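Local coordinates for protein MlnE (Bacillus amyloliquefaciens subsp. plantarum, PDB 5D2E) that probably reduces beta-keto groups of carrier-bound polyketide intermediates with NADPH, through the N-terminal B-type ketoreductase of the macrolactin assembly line, at residues A[113-118]-A[163-168]. Numbering follows the deposited sequence.
Sequences ALCGVL and MANKLC
The Schellman turn that ends helix 141-164 packs against the flank of helix 108-120, with Cys115 set between Asn165 and Leu167. Cys115 CB lies 3.6 Å from Asn165 CB, and its sulfur reaches on to Leu167, SG to CD2 being 4.1 Å. With SG beside the backbone N (chi1 -62°), the thiol takes its place among the apolar groups, where Phe162 touches both Cys115 and Leu167. Leu167 sends its two methyls to different places: CD2 meets the sulfur, while CD1 sits 4.0 Å from Cys115 O and 4.3 Å from Leu118 CB. Its CG stands anti to the backbone N (chi1 175°), which carries the fork across to helix 108-120. Asn165 lays its amide beside Cys115, ND2 being 3.8 Å from both CB and SG, a van der Waals contact; the hydrogen bonds of ND2 go elsewhere, to Asp112 OD1, one turn earlier on that helix, and weakly to Ala161 O. The amide thereby ties the end of one helix to the other, and a weak bond from Arg119 NH1 to Asn165 O adds to the tie. Lys166, at positive phi (49°), breaks the helix and turns the chain, and its neighbours Asn165 and Leu167 both point their CB toward helix 108-120. Far from the NADP pocket, this is helix-end packing in a Rossmann-like subdomain, consistent with the structural half of a polyketide synthase ketoreductase.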
loop_
_atom_site.group_PDB
_atom_site.type_symbol
_atom_site.label_atom_id
_atom_site.label_comp_id
_atom_site.label_asym_id
_atom_site.label_seq_id
_atom_site.Cartn_x
_atom_site.Cartn_y
_atom_site.Cartn_z
ATOM N N ALA A 113 -2.535 8.057 -28.707
ATOM C CA ALA A 113 -3.214 7.720 -29.946
ATOM C C ALA A 113 -4.692 7.473 -29.709
ATOM O O ALA A 113 -5.525 7.977 -30.455
ATOM C CB ALA A 113 -2.607 6.484 -30.568
ATOM N N LEU A 114 -5.014 6.680 -28.667
ATOM C CA LEU A 114 -6.403 6.449 -28.315
ATOM C C LEU A 114 -7.146 7.755 -28.061
ATOM O O LEU A 114 -8.253 7.924 -28.574
ATOM C CB LEU A 114 -6.533 5.568 -27.067
ATOM C CG LEU A 114 -7.927 5.185 -26.613
ATOM C CD1 LEU A 114 -8.649 4.331 -27.664
ATOM C CD2 LEU A 114 -7.870 4.439 -25.304
ATOM N N CYS A 115 -6.588 8.620 -27.193
ATOM C CA CYS A 115 -7.202 9.913 -26.931
ATOM C C CYS A 115 -7.392 10.743 -28.238
ATOM O O CYS A 115 -8.418 11.321 -28.453
ATOM C CB CYS A 115 -6.372 10.736 -25.954
ATOM S SG CYS A 115 -6.178 10.016 -24.337
ATOM N N GLY A 116 -6.377 10.765 -29.071
ATOM C CA GLY A 116 -6.409 11.512 -30.336
ATOM C C GLY A 116 -7.503 11.012 -31.227
ATOM O O GLY A 116 -8.332 11.780 -31.721
ATOM N N VAL A 117 -7.593 9.700 -31.367
ATOM C CA VAL A 117 -8.624 9.167 -32.219
ATOM C C VAL A 117 -10.030 9.421 -31.707
ATOM O O VAL A 117 -10.922 9.825 -32.469
ATOM C CB VAL A 117 -8.377 7.660 -32.513
ATOM C CG1 VAL A 117 -9.566 7.080 -33.252
ATOM C CG2 VAL A 117 -7.121 7.486 -33.352
ATOM N N LEU A 118 -10.259 9.197 -30.397
ATOM C CA LEU A 118 -11.581 9.428 -29.840
ATOM C C LEU A 118 -12.013 10.898 -29.983
ATOM O O LEU A 118 -13.157 11.175 -30.269
ATOM C CB LEU A 118 -11.643 8.995 -28.391
ATOM C CG LEU A 118 -11.497 7.464 -28.208
ATOM C CD1 LEU A 118 -11.464 7.195 -26.706
ATOM C CD2 LEU A 118 -12.591 6.660 -28.866
ATOM N N MET A 163 -5.054 13.273 -18.944
ATOM C CA MET A 163 -4.975 14.681 -18.527
ATOM C C MET A 163 -4.259 15.476 -19.587
ATOM O O MET A 163 -4.679 16.611 -19.894
ATOM C CB MET A 163 -4.366 14.818 -17.139
ATOM C CG MET A 163 -5.355 14.282 -16.098
ATOM S SD MET A 163 -4.804 14.512 -14.379
ATOM C CE MET A 163 -3.458 13.367 -14.456
ATOM N N ALA A 164 -3.198 14.904 -20.160
ATOM C CA ALA A 164 -2.429 15.647 -21.109
ATOM C C ALA A 164 -3.231 15.965 -22.352
ATOM O O ALA A 164 -3.033 17.011 -22.964
ATOM C CB ALA A 164 -1.157 14.913 -21.514
ATOM N N ASN A 165 -4.091 15.044 -22.781
ATOM C CA ASN A 165 -4.899 15.229 -23.995
ATOM C C ASN A 165 -6.294 15.757 -23.698
ATOM O O ASN A 165 -7.136 15.829 -24.585
ATOM C CB ASN A 165 -4.984 13.883 -24.737
ATOM C CG ASN A 165 -3.625 13.419 -25.207
ATOM O OD1 ASN A 165 -2.968 14.137 -25.904
ATOM N ND2 ASN A 165 -3.143 12.327 -24.704
ATOM N N LYS A 166 -6.587 16.056 -22.437
ATOM C CA LYS A 166 -7.862 16.585 -21.996
ATOM C C LYS A 166 -9.085 15.814 -22.521
ATOM O O LYS A 166 -10.075 16.401 -22.990
ATOM C CB LYS A 166 -7.940 18.069 -22.384
ATOM C CG LYS A 166 -6.862 18.908 -21.678
ATOM C CD LYS A 166 -7.352 20.329 -21.507
ATOM C CE LYS A 166 -6.177 21.287 -21.447
ATOM N NZ LYS A 166 -6.619 22.552 -20.787
ATOM N N LEU A 167 -9.015 14.487 -22.439
ATOM C CA LEU A 167 -10.027 13.667 -23.019
ATOM C C LEU A 167 -11.333 13.737 -22.212
ATOM O O LEU A 167 -12.403 13.747 -22.798
ATOM C CB LEU A 167 -9.489 12.265 -23.165
ATOM C CG LEU A 167 -10.540 11.294 -23.652
ATOM C CD1 LEU A 167 -10.702 11.606 -25.130
ATOM C CD2 LEU A 167 -10.135 9.844 -23.452
ATOM N N CYS A 168 -11.215 13.848 -20.872
ATOM C CA CYS A 168 -12.304 13.756 -19.942
ATOM C C CYS A 168 -12.318 14.913 -18.981
ATOM O O CYS A 168 -11.685 14.881 -17.928
ATOM C CB CYS A 168 -12.194 12.446 -19.130
ATOM S SG CYS A 168 -12.078 10.922 -20.111
#